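Local coordinates for nitrogenase molybdenum-iron protein beta chain (Clostridium pasteurianum, PDB 4WES), which forms, with its alpha chain partner, the molybdenum-iron component of nitrogenase, which reduces dinitrogen to ammonium, and shares an [8Fe-7S] cluster with that chain, at residues I172-G180 with L239-A250; I199-V207 with E221-T232. One frame throughout, in Å; residues are numbered along the deposited sequence.

Both contacts build on one four-stranded parallel sheet, ordered 198-200, 172-175, 237-241, 261-264, as in a Rossmann-like domain of the NifD/NifK family. Contact 1 joins the two central strands and packs the loop after the first against helix 243-257; contact 2 covers the edge strand 198-200 and its outgoing loop with residues 221-232. Along the chain contact 2 is nested inside contact 1, and helix 226-231 leads directly to strand 237-241. Their centres lie 14 Å apart, and they meet where Val174 N probably hydrogen-bonds to Ile199 O. The segment 172-180 thus sits between both partners, making the two contacts neighbouring, largely buried parts of one domain.

Contact 1: residues I172-G180 with L239-A250; sequences INVIPGFVG and LSLGSYASDLGA
Gly177 brings its backbone almost onto the end of the neighbouring strand: its CA makes a CA-H...O contact with Leu241 O at 3.5 Å and also lies 3.6 Å from Ala245 CB. A residue without a side chain suits this tight place, and its positive phi (79°) is one that glycine adopts easily. Leu241 O is further held by two donors. Ser246 OG reaches it at 2.8 Å from well above the carbonyl plane, tying the first turn of helix 243-257 back to the strand before it, while a water donates to both Leu241 O and Pro176 O and so bridges residues 172-180 and 239-250 just beyond the sheet. Ser240 OG adds a second tie from strand to helix, donating to the anti lone pair of Asp247 OD1 at 2.7 Å.

Behind this junction the strands run parallel. Asn173 O accepts from Leu239 N at 2.8 Å; Leu239 O then receives Ile175 N, and Ile175 O receives Leu241 N.

Ile175 carries the packing between strand and helix. With CG1 anti to its carbonyl carbon (chi1 -57°), it spreads two branches over the helix: CG2 rests 3.4 Å from Ser246 OG, and CD1 runs on to Ala250 N at 3.6 Å, where Gly249 adds no side chain to obstruct the methyl. On the other face, Val174, Leu239, Leu241 and Ile172 meet through aliphatic branches. Val174 CG2 meets Leu241 CD1 at 3.8 Å, the two side chains crossing at a slant, and Ile172 CG2 packs on Leu239 CG in the same manner.

Helix 270-284 covers that face, touching Ile172, Leu239 and Leu241. Helix 146-161 flanks Ala245, strand 198-200 bonds to the far edge of strand 172-175, and strand 261-264 adjoins Leu239 and Leu241, which places this strand pair at the centre of its parallel sheet.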
loop_
_atom_site.group_PDB
_atom_site.type_symbol
_atom_site.label_atom_id
_atom_site.label_comp_id
_atom_site.label_asym_id
_atom_site.label_seq_id
_atom_site.Cartn_x
_atom_site.Cartn_y
_atom_site.Cartn_z
ATOM N N ILE B 172 -7.764 -0.200 36.186
ATOM C CA ILE B 172 -8.019 -1.461 35.528
ATOM C C ILE B 172 -6.675 -1.937 34.917
ATOM O O ILE B 172 -6.001 -1.169 34.245
ATOM C CB ILE B 172 -9.064 -1.306 34.416
ATOM C CG1 ILE B 172 -10.426 -0.993 35.055
ATOM C CG2 ILE B 172 -9.152 -2.550 33.527
ATOM C CD1 ILE B 172 -11.544 -0.748 34.076
ATOM N N ASN B 173 -6.290 -3.186 35.195
ATOM C CA ASN B 173 -5.129 -3.773 34.517
ATOM C C ASN B 173 -5.555 -4.187 33.101
ATOM O O ASN B 173 -6.667 -4.713 32.939
ATOM C CB ASN B 173 -4.632 -5.012 35.225
ATOM C CG ASN B 173 -4.204 -4.751 36.645
ATOM O OD1 ASN B 173 -3.624 -3.716 36.947
ATOM N ND2 ASN B 173 -4.484 -5.723 37.514
ATOM N N VAL B 174 -4.690 -4.013 32.121
ATOM C CA VAL B 174 -4.932 -4.540 30.797
ATOM C C VAL B 174 -3.711 -5.317 30.337
ATOM O O VAL B 174 -2.612 -4.769 30.288
ATOM C CB VAL B 174 -5.400 -3.462 29.785
ATOM C CG1 VAL B 174 -4.436 -2.292 29.686
ATOM C CG2 VAL B 174 -5.679 -4.089 28.419
ATOM N N ILE B 175 -3.928 -6.590 30.022
ATOM C CA ILE B 175 -2.890 -7.417 29.429
ATOM C C ILE B 175 -3.258 -7.483 27.947
ATOM O O ILE B 175 -4.295 -8.032 27.601
ATOM C CB ILE B 175 -2.815 -8.817 30.064
ATOM C CG1 ILE B 175 -2.582 -8.723 31.574
ATOM C CG2 ILE B 175 -1.753 -9.640 29.388
ATOM C CD1 ILE B 175 -2.752 -10.055 32.305
ATOM N N PRO B 176 -2.439 -6.855 27.079
ATOM C CA PRO B 176 -2.870 -6.598 25.712
ATOM C C PRO B 176 -2.669 -7.771 24.750
ATOM O O PRO B 176 -3.003 -7.660 23.578
ATOM C CB PRO B 176 -2.013 -5.412 25.312
ATOM C CG PRO B 176 -0.729 -5.660 26.031
ATOM C CD PRO B 176 -1.170 -6.173 27.389
ATOM N N GLY B 177 -2.049 -8.839 25.225
ATOM C CA GLY B 177 -1.712 -9.959 24.403
ATOM C C GLY B 177 -0.469 -9.734 23.551
ATOM O O GLY B 177 0.256 -8.750 23.699
ATOM N N PHE B 178 -0.217 -10.705 22.661
ATOM C CA PHE B 178 0.950 -10.670 21.787
ATOM C C PHE B 178 0.613 -9.821 20.575
ATOM O O PHE B 178 0.367 -10.316 19.474
ATOM C CB PHE B 178 1.409 -12.086 21.447
ATOM C CG PHE B 178 2.657 -12.119 20.628
ATOM C CD1 PHE B 178 3.851 -11.734 21.155
ATOM C CD2 PHE B 178 2.635 -12.484 19.256
ATOM C CE1 PHE B 178 5.034 -11.739 20.369
ATOM C CE2 PHE B 178 3.792 -12.477 18.521
ATOM C CZ PHE B 178 4.984 -12.103 19.087
ATOM N N VAL B 179 0.593 -8.518 20.805
ATOM C CA VAL B 179 0.287 -7.513 19.824
ATOM C C VAL B 179 1.460 -6.568 19.758
ATOM O O VAL B 179 2.282 -6.535 20.673
ATOM C CB VAL B 179 -1.037 -6.767 20.092
ATOM C CG1 VAL B 179 -2.201 -7.757 20.134
ATOM C CG2 VAL B 179 -0.983 -5.981 21.390
ATOM N N GLY B 180 1.538 -5.762 18.714
ATOM C CA GLY B 180 2.663 -4.869 18.544
ATOM C C GLY B 180 2.570 -3.604 19.368
ATOM O O GLY B 180 1.506 -3.256 19.890
ATOM N N LEU B 239 -8.456 -6.796 32.458
ATOM C CA LEU B 239 -8.961 -7.194 31.137
ATOM C C LEU B 239 -7.873 -7.981 30.433
ATOM O O LEU B 239 -6.748 -7.492 30.236
ATOM C CB LEU B 239 -9.357 -5.980 30.310
ATOM C CG LEU B 239 -10.528 -5.169 30.873
ATOM C CD1 LEU B 239 -10.928 -4.020 29.969
ATOM C CD2 LEU B 239 -11.736 -6.057 31.167
ATOM N N SER B 240 -8.208 -9.227 30.078
ATOM C CA SER B 240 -7.293 -10.132 29.371
ATOM C C SER B 240 -7.659 -10.092 27.895
ATOM O O SER B 240 -8.722 -10.589 27.525
ATOM C CB SER B 240 -7.516 -11.540 29.943
ATOM O OG SER B 240 -6.713 -12.447 29.233
ATOM N N LEU B 241 -6.819 -9.463 27.067
ATOM C CA LEU B 241 -7.132 -9.328 25.658
ATOM C C LEU B 241 -6.444 -10.443 24.903
ATOM O O LEU B 241 -5.207 -10.449 24.780
ATOM C CB LEU B 241 -6.680 -7.992 25.113
ATOM C CG LEU B 241 -7.181 -6.737 25.830
ATOM C CD1 LEU B 241 -6.820 -5.481 25.070
ATOM C CD2 LEU B 241 -8.664 -6.737 26.130
ATOM N N GLY B 242 -7.228 -11.387 24.401
ATOM C CA GLY B 242 -6.677 -12.543 23.695
ATOM C C GLY B 242 -6.382 -13.644 24.692
ATOM O O GLY B 242 -5.385 -13.621 25.380
ATOM N N SER B 243 -7.242 -14.662 24.734
ATOM C CA SER B 243 -7.109 -15.682 25.764
ATOM C C SER B 243 -5.788 -16.452 25.712
ATOM O O SER B 243 -5.238 -16.787 26.763
ATOM C CB SER B 243 -8.290 -16.636 25.750
ATOM O OG SER B 243 -8.307 -17.398 24.552
ATOM N N TYR B 244 -5.294 -16.745 24.513
ATOM C CA TYR B 244 -4.069 -17.519 24.434
ATOM C C TYR B 244 -2.900 -16.792 25.081
ATOM O O TYR B 244 -2.105 -17.390 25.823
ATOM C CB TYR B 244 -3.716 -17.874 22.997
ATOM C CG TYR B 244 -4.504 -19.000 22.370
ATOM C CD1 TYR B 244 -5.820 -18.829 21.994
ATOM C CD2 TYR B 244 -3.887 -20.212 22.076
ATOM C CE1 TYR B 244 -6.529 -19.832 21.346
ATOM C CE2 TYR B 244 -4.570 -21.220 21.409
ATOM C CZ TYR B 244 -5.883 -21.038 21.044
ATOM O OH TYR B 244 -6.566 -22.023 20.361
ATOM N N ALA B 245 -2.735 -15.512 24.747
ATOM C CA ALA B 245 -1.607 -14.754 25.239
ATOM C C ALA B 245 -1.788 -14.276 26.688
ATOM O O ALA B 245 -0.790 -14.104 27.393
ATOM C CB ALA B 245 -1.347 -13.540 24.349
ATOM N N SER B 246 -3.021 -13.979 27.074
ATOM C CA SER B 246 -3.233 -13.126 28.225
ATOM C C SER B 246 -3.939 -13.788 29.422
ATOM O O SER B 246 -3.813 -13.301 30.558
ATOM C CB SER B 246 -4.028 -11.886 27.811
ATOM O OG SER B 246 -3.344 -11.200 26.772
ATOM N N ASP B 247 -4.691 -14.875 29.193
ATOM C CA ASP B 247 -5.497 -15.417 30.283
ATOM C C ASP B 247 -4.650 -15.984 31.397
ATOM O O ASP B 247 -5.030 -15.859 32.557
ATOM C CB ASP B 247 -6.443 -16.509 29.789
ATOM C CG ASP B 247 -7.791 -16.026 29.369
ATOM O OD1 ASP B 247 -8.052 -14.821 29.320
ATOM O OD2 ASP B 247 -8.642 -16.923 29.080
ATOM N N LEU B 248 -3.528 -16.627 31.094
ATOM C CA LEU B 248 -2.754 -17.252 32.158
ATOM C C LEU B 248 -2.323 -16.202 33.178
ATOM O O LEU B 248 -2.452 -16.385 34.389
ATOM C CB LEU B 248 -1.567 -18.017 31.607
ATOM C CG LEU B 248 -0.709 -18.712 32.670
ATOM C CD1 LEU B 248 -1.456 -19.799 33.397
ATOM C CD2 LEU B 248 0.554 -19.292 32.037
ATOM N N GLY B 249 -1.820 -15.082 32.690
ATOM C CA GLY B 249 -1.428 -14.006 33.579
ATOM C C GLY B 249 -2.607 -13.451 34.386
ATOM O O GLY B 249 -2.515 -13.227 35.609
ATOM N N ALA B 250 -3.740 -13.235 33.707
ATOM C CA ALA B 250 -4.927 -12.684 34.380
ATOM C C ALA B 250 -5.444 -13.619 35.469
ATOM O O ALA B 250 -5.790 -13.175 36.584
ATOM C CB ALA B 250 -6.014 -12.394 33.389
HETATM O O HOH W 1 -4.440 -9.713 22.238
#

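Contact 2: residues I199-V207 with E221-T232; sequences IMFPDTSGV and EGGTKIEDLKDT
The outgoing loop of an edge strand in a parallel sheet is fastened here in part by Thr224, whose OG1 donates to Met200 O at 2.6 Å, tilted 16° from the carbonyl plane. Its chi1 of -52° sets the hydroxyl at the strand end, while CG2 packs beside Met200 O and more loosely on Ile199 CG2. Thr224 OG1 in turn accepts from a water that also donates to Asp203 OD2, so the buried hydroxyl both gives and receives.

Asp203 organises the loop beyond the cis-proline Pro202. Its OD1 takes Ser205 N from above the carboxylate plane, closing an Asx turn, and Ser205 OG on the syn side. OD2 forms a salt bridge with Lys188. A second water donates to Ser205 O and accepts from Gly223 N, stitching the two backbones together.

Glycines let these backbones come close. Gly222 N donates to Gly206 O at 3.1 Å, and its CA approaches Ser205 O at 3.4 Å in a CA-H...O contact. Gly223 CA does likewise with Asp203 O at 3.2 Å, and Val207 CG2 lies over the peptide between the two glycines.

At the strand end the packing is mostly of methyl groups, though Ile199 CD1 also lies 3.6 Å from Asp228 O. Ile199 CG2 meets Thr232 CG2, the two side chains crossing at about a right angle. Leu229 CD2 presses on Phe201 CB at 3.5 Å, while Thr232 CG2 comes obliquely to the ring at CE1, 3.7 Å away. Thr232 can present this methyl because its hydroxyl turns back to Leu229 O at 2.6 Å.

Helices 146-161 and 181-193 also pack on the strand and its loop. An edge strand leading into an Asx turn, with a short helix packed against it, borders the four-stranded parallel sheet of this Rossmann-like domain.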
loop_
_atom_site.group_PDB
_atom_site.type_symbol
_atom_site.label_atom_id
_atom_site.label_comp_id
_atom_site.label_asym_id
_atom_site.label_seq_id
_atom_site.Cartn_x
_atom_site.Cartn_y
_atom_site.Cartn_z
ATOM N N ILE B 199 -3.326 0.132 34.209
ATOM C CA ILE B 199 -1.946 -0.329 34.160
ATOM C C ILE B 199 -1.904 -1.326 33.002
ATOM O O ILE B 199 -2.598 -2.341 33.060
ATOM C CB ILE B 199 -1.466 -1.059 35.432
ATOM C CG1 ILE B 199 -1.557 -0.130 36.656
ATOM C CG2 ILE B 199 -0.040 -1.540 35.234
ATOM C CD1 ILE B 199 -1.417 -0.872 37.966
ATOM N N MET B 200 -1.143 -1.049 31.947
ATOM C CA MET B 200 -0.938 -2.007 30.868
ATOM C C MET B 200 0.338 -2.782 31.114
ATOM O O MET B 200 1.359 -2.170 31.416
ATOM C CB MET B 200 -0.849 -1.303 29.520
ATOM C CG MET B 200 -0.605 -2.277 28.365
ATOM S SD MET B 200 -0.569 -1.527 26.751
ATOM C CE MET B 200 -2.308 -1.317 26.514
ATOM N N PHE B 201 0.290 -4.105 30.979
ATOM C CA PHE B 201 1.517 -4.858 31.007
ATOM C C PHE B 201 1.369 -6.160 30.223
ATOM O O PHE B 201 0.288 -6.771 30.233
ATOM C CB PHE B 201 1.951 -5.158 32.447
ATOM C CG PHE B 201 1.176 -6.216 33.139
ATOM C CD1 PHE B 201 -0.069 -5.921 33.712
ATOM C CD2 PHE B 201 1.727 -7.458 33.379
ATOM C CE1 PHE B 201 -0.789 -6.879 34.393
ATOM C CE2 PHE B 201 1.015 -8.426 34.088
ATOM C CZ PHE B 201 -0.235 -8.122 34.596
ATOM N N PRO B 202 2.458 -6.634 29.598
ATOM C CA PRO B 202 3.635 -5.871 29.178
ATOM C C PRO B 202 3.250 -4.702 28.247
ATOM O O PRO B 202 2.124 -4.659 27.731
ATOM C CB PRO B 202 4.498 -6.895 28.419
ATOM C CG PRO B 202 3.887 -8.231 28.755
ATOM C CD PRO B 202 2.436 -7.958 28.968
ATOM N N ASP B 203 4.192 -3.780 28.049
ATOM C CA ASP B 203 3.968 -2.642 27.147
ATOM C C ASP B 203 5.277 -2.332 26.450
ATOM O O ASP B 203 6.171 -1.775 27.052
ATOM C CB ASP B 203 3.455 -1.441 27.956
ATOM C CG ASP B 203 3.273 -0.216 27.107
ATOM O OD1 ASP B 203 3.328 -0.302 25.868
ATOM O OD2 ASP B 203 3.057 0.876 27.706
ATOM N N THR B 204 5.379 -2.720 25.171
ATOM C CA THR B 204 6.608 -2.513 24.413
ATOM C C THR B 204 6.597 -1.187 23.640
ATOM O O THR B 204 7.544 -0.906 22.892
ATOM C CB THR B 204 6.835 -3.657 23.422
ATOM O OG1 THR B 204 5.691 -3.644 22.567
ATOM C CG2 THR B 204 6.965 -4.993 24.148
ATOM N N SER B 205 5.544 -0.373 23.797
ATOM C CA SER B 205 5.560 0.940 23.175
ATOM C C SER B 205 6.675 1.780 23.782
ATOM O O SER B 205 6.926 1.756 24.985
ATOM C CB SER B 205 4.203 1.628 23.277
ATOM O OG SER B 205 3.839 1.948 24.578
ATOM N N GLY B 206 7.377 2.510 22.934
ATOM C CA GLY B 206 8.559 3.216 23.364
ATOM C C GLY B 206 9.742 2.322 23.647
ATOM O O GLY B 206 10.732 2.788 24.239
ATOM N N VAL B 207 9.667 1.036 23.251
ATOM C CA VAL B 207 10.784 0.129 23.412
ATOM C C VAL B 207 11.170 -0.489 22.039
ATOM O O VAL B 207 12.353 -0.502 21.701
ATOM C CB VAL B 207 10.481 -1.005 24.424
ATOM C CG1 VAL B 207 11.723 -1.881 24.624
ATOM C CG2 VAL B 207 10.024 -0.428 25.750
ATOM N N GLU B 221 12.889 4.408 26.793
ATOM C CA GLU B 221 11.996 5.127 27.660
ATOM C C GLU B 221 10.745 4.316 28.070
ATOM O O GLU B 221 10.243 4.522 29.201
ATOM C CB GLU B 221 11.560 6.426 26.956
ATOM C CG GLU B 221 12.683 7.380 26.605
ATOM C CD GLU B 221 13.037 8.354 27.710
ATOM O OE1 GLU B 221 13.600 9.423 27.378
ATOM O OE2 GLU B 221 12.764 8.047 28.892
ATOM N N GLY B 222 10.251 3.457 27.200
ATOM C CA GLY B 222 9.013 2.768 27.429
ATOM C C GLY B 222 9.142 1.559 28.331
ATOM O O GLY B 222 10.192 1.311 28.938
ATOM N N GLY B 223 8.057 0.786 28.384
ATOM C CA GLY B 223 7.982 -0.397 29.232
ATOM C C GLY B 223 7.237 -0.053 30.512
ATOM O O GLY B 223 7.328 1.064 31.039
ATOM N N THR B 224 6.494 -1.014 31.030
ATOM C CA THR B 224 5.800 -0.782 32.302
ATOM C C THR B 224 6.799 -0.784 33.443
ATOM O O THR B 224 7.693 -1.614 33.492
ATOM C CB THR B 224 4.745 -1.856 32.508
ATOM O OG1 THR B 224 3.951 -1.871 31.316
ATOM C CG2 THR B 224 3.860 -1.561 33.728
ATOM N N LYS B 225 6.683 0.190 34.351
ATOM C CA LYS B 225 7.603 0.305 35.455
ATOM C C LYS B 225 7.359 -0.767 36.493
ATOM O O LYS B 225 6.211 -1.146 36.770
ATOM C CB LYS B 225 7.487 1.702 36.103
ATOM C CG LYS B 225 7.928 2.790 35.126
ATOM C CD LYS B 225 8.386 4.050 35.801
ATOM C CE LYS B 225 9.355 4.824 34.923
ATOM N NZ LYS B 225 8.802 5.055 33.567
ATOM N N ILE B 226 8.454 -1.223 37.100
ATOM C CA ILE B 226 8.387 -2.225 38.164
ATOM C C ILE B 226 7.385 -1.856 39.257
ATOM O O ILE B 226 6.618 -2.701 39.700
ATOM C CB ILE B 226 9.794 -2.429 38.757
ATOM C CG1 ILE B 226 10.708 -3.159 37.770
ATOM C CG2 ILE B 226 9.749 -3.189 40.087
ATOM C CD1 ILE B 226 12.175 -2.972 38.049
ATOM N N GLU B 227 7.355 -0.600 39.665
ATOM C CA GLU B 227 6.450 -0.227 40.749
ATOM C C GLU B 227 5.002 -0.397 40.329
ATOM O O GLU B 227 4.146 -0.733 41.141
ATOM C CB GLU B 227 6.724 1.197 41.219
ATOM C CG GLU B 227 6.842 2.200 40.068
ATOM C CD GLU B 227 8.278 2.470 39.551
ATOM O OE1 GLU B 227 9.098 1.514 39.220
ATOM O OE2 GLU B 227 8.551 3.709 39.448
ATOM N N ASP B 228 4.716 -0.163 39.052
ATOM C CA ASP B 228 3.370 -0.382 38.560
ATOM C C ASP B 228 3.023 -1.849 38.385
ATOM O O ASP B 228 1.869 -2.251 38.591
ATOM C CB ASP B 228 3.139 0.431 37.288
ATOM C CG ASP B 228 3.193 1.933 37.571
ATOM O OD1 ASP B 228 3.867 2.645 36.792
ATOM O OD2 ASP B 228 2.555 2.377 38.591
ATOM N N LEU B 229 4.011 -2.640 37.980
ATOM C CA LEU B 229 3.806 -4.098 37.954
ATOM C C LEU B 229 3.469 -4.632 39.356
ATOM O O LEU B 229 2.576 -5.461 39.531
ATOM C CB LEU B 229 5.035 -4.795 37.408
ATOM C CG LEU B 229 5.368 -4.447 35.966
ATOM C CD1 LEU B 229 6.681 -5.053 35.544
ATOM C CD2 LEU B 229 4.260 -4.914 35.041
ATOM N N LYS B 230 4.145 -4.138 40.383
ATOM C CA LYS B 230 3.757 -4.509 41.748
ATOM C C LYS B 230 2.312 -4.095 42.048
ATOM O O LYS B 230 1.521 -4.871 42.612
ATOM C CB LYS B 230 4.704 -3.891 42.784
ATOM C CG LYS B 230 6.117 -4.436 42.723
ATOM C CD LYS B 230 7.007 -3.733 43.729
ATOM C CE LYS B 230 8.429 -4.234 43.660
ATOM N NZ LYS B 230 9.330 -3.513 44.602
ATOM N N ASP B 231 1.968 -2.885 41.636
ATOM C CA ASP B 231 0.687 -2.290 41.950
ATOM C C ASP B 231 -0.495 -2.929 41.223
ATOM O O ASP B 231 -1.655 -2.654 41.570
ATOM C CB ASP B 231 0.734 -0.790 41.663
ATOM C CG ASP B 231 -0.357 -0.005 42.404
ATOM O OD1 ASP B 231 -0.518 -0.198 43.647
ATOM O OD2 ASP B 231 -1.012 0.839 41.758
ATOM N N THR B 232 -0.212 -3.809 40.253
ATOM C CA THR B 232 -1.302 -4.541 39.586
ATOM C C THR B 232 -2.165 -5.365 40.547
ATOM O O THR B 232 -3.338 -5.624 40.273
ATOM C CB THR B 232 -0.788 -5.493 38.490
ATOM O OG1 THR B 232 0.158 -6.416 39.030
ATOM C CG2 THR B 232 -0.168 -4.714 37.363
HETATM O O HOH W 2 5.621 2.090 27.372
HETATM O O HOH W 3 2.992 0.829 30.446
#